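Local coordinates for Glyoxalase/bleomycin resistance protein/dioxygenase (Alicyclobacillus acidocaldarius subsp. acidocaldarius, PDB 3RRI) that is an uncharacterised metalloprotein of the vicinal oxygen chelate (glyoxalase) superfamily, possibly a dioxygenase, at residues 24-29 and 116-121; 13-18 and 50-55. All blocks are in the same frame, centred on the assembly; numbering follows the deposited sequence.

Contact 1 (24-29 and 116-121); sequences YDFYVT and IDPSNN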
loop_
_atom_site.group_PDB
_atom_site.type_symbol
_atom_site.label_atom_id
_atom_site.label_comp_id
_atom_site.label_asym_id
_atom_site.label_seq_id
_atom_site.Cartn_x
_atom_site.Cartn_y
_atom_site.Cartn_z
ATOM N N TYR A 24 22.051 -8.795 23.529
ATOM C CA TYR A 24 22.347 -7.646 22.676
ATOM C C TYR A 24 23.403 -7.963 21.612
ATOM O O TYR A 24 23.196 -7.669 20.441
ATOM C CB TYR A 24 22.779 -6.428 23.515
ATOM C CG TYR A 24 23.260 -5.269 22.677
ATOM C CD1 TYR A 24 22.389 -4.292 22.233
ATOM C CD2 TYR A 24 24.599 -5.160 22.296
ATOM C CE1 TYR A 24 22.822 -3.242 21.458
ATOM C CE2 TYR A 24 25.052 -4.100 21.528
ATOM C CZ TYR A 24 24.164 -3.132 21.106
ATOM O OH TYR A 24 24.641 -2.097 20.323
ATOM N N ASP A 25 24.515 -8.562 22.043
ATOM C CA ASP A 25 25.623 -8.925 21.138
ATOM C C ASP A 25 25.112 -9.839 20.022
ATOM O O ASP A 25 25.470 -9.674 18.851
ATOM C CB ASP A 25 26.746 -9.639 21.915
ATOM C CG ASP A 25 27.455 -8.733 22.946
ATOM O OD1 ASP A 25 27.278 -7.485 22.941
ATOM O OD2 ASP A 25 28.216 -9.298 23.776
ATOM N N PHE A 26 24.237 -10.779 20.372
ATOM C CA PHE A 26 23.718 -11.727 19.417
ATOM C C PHE A 26 22.721 -11.048 18.473
ATOM O O PHE A 26 22.854 -11.095 17.246
ATOM C CB PHE A 26 23.059 -12.904 20.118
ATOM C CG PHE A 26 22.534 -13.937 19.181
ATOM C CD1 PHE A 26 23.378 -14.960 18.718
ATOM C CD2 PHE A 26 21.207 -13.898 18.712
ATOM C CE1 PHE A 26 22.904 -15.890 17.834
ATOM C CE2 PHE A 26 20.728 -14.828 17.844
ATOM C CZ PHE A 26 21.590 -15.835 17.379
ATOM N N TYR A 27 21.671 -10.455 19.037
ATOM C CA TYR A 27 20.565 -9.991 18.225
ATOM C C TYR A 27 20.841 -8.693 17.471
ATOM O O TYR A 27 20.363 -8.524 16.379
ATOM C CB TYR A 27 19.287 -9.811 19.077
ATOM C CG TYR A 27 18.672 -11.146 19.395
ATOM C CD1 TYR A 27 17.959 -11.840 18.433
ATOM C CD2 TYR A 27 18.850 -11.768 20.652
ATOM C CE1 TYR A 27 17.438 -13.091 18.677
ATOM C CE2 TYR A 27 18.345 -13.052 20.901
ATOM C CZ TYR A 27 17.625 -13.715 19.916
ATOM O OH TYR A 27 17.101 -14.951 20.142
ATOM N N VAL A 28 21.551 -7.770 18.095
ATOM C CA VAL A 28 21.814 -6.471 17.505
ATOM C C VAL A 28 23.137 -6.539 16.740
ATOM O O VAL A 28 23.149 -6.442 15.516
ATOM C CB VAL A 28 21.842 -5.355 18.549
ATOM C CG1 VAL A 28 22.192 -4.040 17.922
ATOM C CG2 VAL A 28 20.475 -5.254 19.302
ATOM N N THR A 29 24.236 -6.747 17.439
ATOM C CA THR A 29 25.533 -6.634 16.784
ATOM C C THR A 29 25.703 -7.658 15.669
ATOM O O THR A 29 26.125 -7.290 14.565
ATOM C CB THR A 29 26.696 -6.785 17.769
ATOM O OG1 THR A 29 26.556 -5.829 18.833
ATOM C CG2 THR A 29 28.051 -6.522 17.061
ATOM N N ILE A 116 21.039 -20.401 16.583
ATOM C CA ILE A 116 20.855 -20.676 18.019
ATOM C C ILE A 116 21.459 -19.552 18.805
ATOM O O ILE A 116 22.598 -19.141 18.577
ATOM C CB ILE A 116 21.406 -22.090 18.411
ATOM C CG1 ILE A 116 21.130 -22.426 19.888
ATOM C CG2 ILE A 116 22.910 -22.227 18.038
ATOM C CD1 ILE A 116 21.444 -23.866 20.286
ATOM N N ASP A 117 20.646 -18.951 19.682
ATOM C CA ASP A 117 21.102 -17.844 20.497
ATOM C C ASP A 117 21.859 -18.348 21.762
ATOM O O ASP A 117 21.918 -19.557 22.007
ATOM C CB ASP A 117 19.969 -16.807 20.752
ATOM C CG ASP A 117 19.103 -17.081 21.960
ATOM O OD1 ASP A 117 19.351 -18.038 22.694
ATOM O OD2 ASP A 117 18.149 -16.248 22.184
ATOM N N PRO A 118 22.477 -17.429 22.515
ATOM C CA PRO A 118 23.353 -17.894 23.611
ATOM C C PRO A 118 22.618 -18.607 24.751
ATOM O O PRO A 118 23.256 -19.266 25.569
ATOM C CB PRO A 118 24.030 -16.609 24.089
ATOM C CG PRO A 118 23.943 -15.680 22.936
ATOM C CD PRO A 118 22.647 -15.994 22.269
ATOM N N SER A 119 21.290 -18.459 24.803
ATOM C CA SER A 119 20.496 -19.140 25.784
ATOM C C SER A 119 19.713 -20.303 25.174
ATOM O O SER A 119 18.723 -20.762 25.732
ATOM C CB SER A 119 19.569 -18.132 26.468
ATOM O OG SER A 119 20.286 -17.054 26.972
ATOM N N ASN A 120 20.194 -20.797 24.019
ATOM C CA ASN A 120 19.659 -21.982 23.344
ATOM C C ASN A 120 18.245 -21.848 22.793
ATOM O O ASN A 120 17.604 -22.832 22.502
ATOM C CB ASN A 120 19.761 -23.246 24.220
ATOM C CG ASN A 120 21.200 -23.657 24.487
ATOM O OD1 ASN A 120 22.116 -23.367 23.692
ATOM N ND2 ASN A 120 21.406 -24.337 25.615
ATOM N N ASN A 121 17.790 -20.607 22.605
ATOM C CA ASN A 121 16.604 -20.374 21.790
ATOM C C ASN A 121 16.894 -20.632 20.324
ATOM O O ASN A 121 17.955 -20.205 19.818
ATOM C CB ASN A 121 16.113 -18.937 21.945
ATOM C CG ASN A 121 15.610 -18.664 23.343
ATOM O OD1 ASN A 121 14.600 -19.221 23.752
ATOM N ND2 ASN A 121 16.337 -17.858 24.071
#
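Between 24-29 and 116-121 the one hydrogen bond runs from Tyr27 to Asp117: Tyr27 OH donates to Asp117 OD2 at 2.6 Å. The hydroxyl reaches OD2 on the anti side of the carboxylate, 22° out of its plane, and the phenol ring stands almost upright to that plane. The syn side of OD2 is taken by the amide of Asn121, whose ND2 lies 3.1 Å from Asp117 OD2 and also donates to the carbonyl of Pro16. The other oxygen serves the turn itself. Ser119 N donates to Asp117 OD1 at 2.9 Å, which makes an Asx turn, while Asn121 N reaches the same oxygen from the opposite face of the carboxylate. Four bonds thus fix the rotation of this buried carboxylate, and with so many donors around it the charged form is probably stabilised.

Packing is tight around Phe26. With CG anti to the backbone N (chi1 -179°), its ring extends from the helix to the turn, and Asp117 CB sits over one face, 3.8 Å from the ring centroid in a CH-pi contact. Pro118 CD comes obliquely against the root of the ring, 3.7 Å from Phe26 CG, and Ile116 O approaches Phe26 CE1 near the far end. Phe26 also touches Ile93.

The outer side is looser: Asp25 is exposed and leaves the turn untouched, and Pro118 and Ile116 are only partly covered. Asp117 to Asn120 form a type I beta turn, closed by Asn120 N to Asp117 O at 2.9 Å. The arrangement is that of an Asx turn combined with a type I turn, linking antiparallel strands 110-116 and 122-128 of a glyoxalase-superfamily fold and packing against helix 20-30.

Contact 2 (13-18 and 50-55); sequences LAIPAR and DQLVCH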
loop_
_atom_site.group_PDB
_atom_site.type_symbol
_atom_site.label_atom_id
_atom_site.label_comp_id
_atom_site.label_asym_id
_atom_site.label_seq_id
_atom_site.Cartn_x
_atom_site.Cartn_y
_atom_site.Cartn_z
ATOM N N LEU A 13 7.040 -11.586 20.707
ATOM C CA LEU A 13 7.464 -12.791 21.373
ATOM C C LEU A 13 8.374 -12.468 22.550
ATOM O O LEU A 13 9.233 -11.611 22.445
ATOM C CB LEU A 13 8.259 -13.680 20.382
ATOM C CG LEU A 13 8.669 -15.008 20.954
ATOM C CD1 LEU A 13 7.523 -15.951 21.291
ATOM C CD2 LEU A 13 9.663 -15.697 19.933
ATOM N N ALA A 14 8.189 -13.205 23.657
ATOM C CA ALA A 14 9.094 -13.148 24.772
ATOM C C ALA A 14 9.862 -14.491 24.872
ATOM O O ALA A 14 9.273 -15.554 24.774
ATOM C CB ALA A 14 8.255 -12.872 26.085
ATOM N N ILE A 15 11.158 -14.380 25.119
ATOM C CA ILE A 15 12.024 -15.532 25.271
ATOM C C ILE A 15 12.982 -15.225 26.432
ATOM O O ILE A 15 13.263 -14.048 26.738
ATOM C CB ILE A 15 12.862 -15.799 23.993
ATOM C CG1 ILE A 15 13.688 -14.556 23.589
ATOM C CG2 ILE A 15 11.967 -16.348 22.865
ATOM C CD1 ILE A 15 14.696 -14.892 22.414
ATOM N N PRO A 16 13.539 -16.287 27.043
ATOM C CA PRO A 16 14.537 -16.073 28.062
ATOM C C PRO A 16 15.935 -15.708 27.519
ATOM O O PRO A 16 16.348 -16.207 26.457
ATOM C CB PRO A 16 14.593 -17.422 28.770
ATOM C CG PRO A 16 14.190 -18.387 27.777
ATOM C CD PRO A 16 13.250 -17.701 26.821
ATOM N N ALA A 17 16.635 -14.849 28.246
ATOM C CA ALA A 17 18.043 -14.529 28.011
ATOM C C ALA A 17 18.761 -14.694 29.326
ATOM O O ALA A 17 18.384 -14.077 30.308
ATOM C CB ALA A 17 18.207 -13.110 27.521
ATOM N N ARG A 18 19.813 -15.493 29.357
ATOM C CA ARG A 18 20.594 -15.660 30.590
ATOM C C ARG A 18 21.404 -14.412 30.961
ATOM O O ARG A 18 21.791 -14.230 32.122
ATOM C CB ARG A 18 21.499 -16.878 30.451
ATOM C CG ARG A 18 22.604 -16.704 29.474
ATOM C CD ARG A 18 23.229 -18.039 29.175
ATOM N NE ARG A 18 24.421 -17.837 28.358
ATOM C CZ ARG A 18 25.203 -18.824 27.936
ATOM N NH1 ARG A 18 24.916 -20.078 28.252
ATOM N NH2 ARG A 18 26.290 -18.541 27.212
ATOM N N ASP A 50 8.970 -7.129 13.575
ATOM C CA ASP A 50 8.143 -7.609 14.718
ATOM C C ASP A 50 8.919 -7.288 16.007
ATOM O O ASP A 50 10.027 -6.733 15.964
ATOM C CB ASP A 50 7.803 -9.070 14.540
ATOM C CG ASP A 50 6.827 -9.272 13.415
ATOM O OD1 ASP A 50 5.722 -8.730 13.459
ATOM O OD2 ASP A 50 7.126 -9.962 12.431
ATOM N N GLN A 51 8.313 -7.517 17.188
ATOM C CA GLN A 51 8.987 -7.229 18.432
ATOM C C GLN A 51 9.458 -8.518 19.114
ATOM O O GLN A 51 8.660 -9.432 19.341
ATOM C CB GLN A 51 8.050 -6.465 19.408
ATOM C CG GLN A 51 8.790 -6.062 20.667
ATOM C CD GLN A 51 7.871 -5.674 21.831
ATOM O OE1 GLN A 51 6.880 -6.336 22.122
ATOM N NE2 GLN A 51 8.260 -4.627 22.520
ATOM N N LEU A 52 10.757 -8.587 19.435
ATOM C CA LEU A 52 11.286 -9.670 20.263
ATOM C C LEU A 52 11.719 -9.058 21.595
ATOM O O LEU A 52 12.356 -8.020 21.620
ATOM C CB LEU A 52 12.486 -10.342 19.557
ATOM C CG LEU A 52 13.060 -11.545 20.279
ATOM C CD1 LEU A 52 12.097 -12.753 20.366
ATOM C CD2 LEU A 52 14.397 -11.948 19.550
ATOM N N VAL A 53 11.366 -9.703 22.703
ATOM C CA VAL A 53 11.755 -9.236 24.016
ATOM C C VAL A 53 12.503 -10.384 24.680
ATOM O O VAL A 53 11.974 -11.498 24.822
ATOM C CB VAL A 53 10.556 -8.833 24.901
ATOM C CG1 VAL A 53 11.060 -8.398 26.248
ATOM C CG2 VAL A 53 9.646 -7.716 24.261
ATOM N N CYS A 54 13.742 -10.077 25.067
ATOM C CA CYS A 54 14.594 -11.002 25.777
ATOM C C CYS A 54 14.508 -10.662 27.257
ATOM O O CYS A 54 14.918 -9.560 27.699
ATOM C CB CYS A 54 16.019 -10.835 25.311
ATOM S SG CYS A 54 16.363 -11.322 23.589
ATOM N N HIS A 55 13.945 -11.598 27.999
ATOM C CA HIS A 55 13.755 -11.455 29.443
ATOM C C HIS A 55 14.889 -12.115 30.244
ATOM O O HIS A 55 15.172 -13.316 30.047
ATOM C CB HIS A 55 12.441 -12.100 29.847
ATOM C CG HIS A 55 11.249 -11.364 29.366
ATOM N ND1 HIS A 55 10.719 -10.285 30.042
ATOM C CD2 HIS A 55 10.498 -11.536 28.257
ATOM C CE1 HIS A 55 9.687 -9.824 29.356
ATOM N NE2 HIS A 55 9.524 -10.574 28.278
#
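Strands 10-17 and 50-56 are the parallel neighbours in a four-stranded mixed sheet, and five backbone hydrogen bonds join 13-17 to 51-55, from Leu13 N to Gln51 O through to Ala17 N and His55 O. Most are nearly straight, such as His55 N to Ile15 O at 2.8 Å. Ala17 N differs: it meets His55 O from above the carbonyl plane.

On the sheet face that carries Leu13, Ile15, Leu52 and Cys54, the two leucines lie side by side, with Leu13 CD2 3.8 Å from Leu52 CD1. Ile15 crosses Leu52 at about a right angle. Its CG1 lies between the backbone N and the carbonyl carbon (chi1 56°), which brings CD1 to 3.9 Å from Leu52 CD1 and 4.1 Å from Cys54 SG. Tyr27 and Phe71 cover this apolar face.

On the other face the edge of the His55 ring meets Ala14, CD2 lying 3.4 Å from Ala14 CB, while Val53 CG1 lies over one ring face, toward its rim. Tyr67 of a neighbouring subunit packs against this imidazole, and Leu13 and Ala14 pair with an antiparallel strand of that subunit. The 1-4-3-2 strand order is typical of the beta-alpha-beta-beta-beta unit of the vicinal oxygen chelate fold.

Both contacts are buried, but they hold different elements. Contact 2 lies within one sheet and builds it through regular backbone bonds and aliphatic packing. Contact 1 joins helix 20-30, packed on that sheet, to the turn between strands 110-116 and 122-128 of the other sheet, and relies on one carboxylate with several donors and an aromatic ring. They meet directly: Ile15 CD1 lies 3.3 Å from Tyr27 OH, while Arg18 N and Ser119 OG, 2.9 Å apart, probably share a hydrogen bond where the strand ends. Each also borders other subunits, contact 2 the more extensively, since its sheet continues across the interface, whereas contact 1 offers mainly Tyr24, Val28 and Asn121.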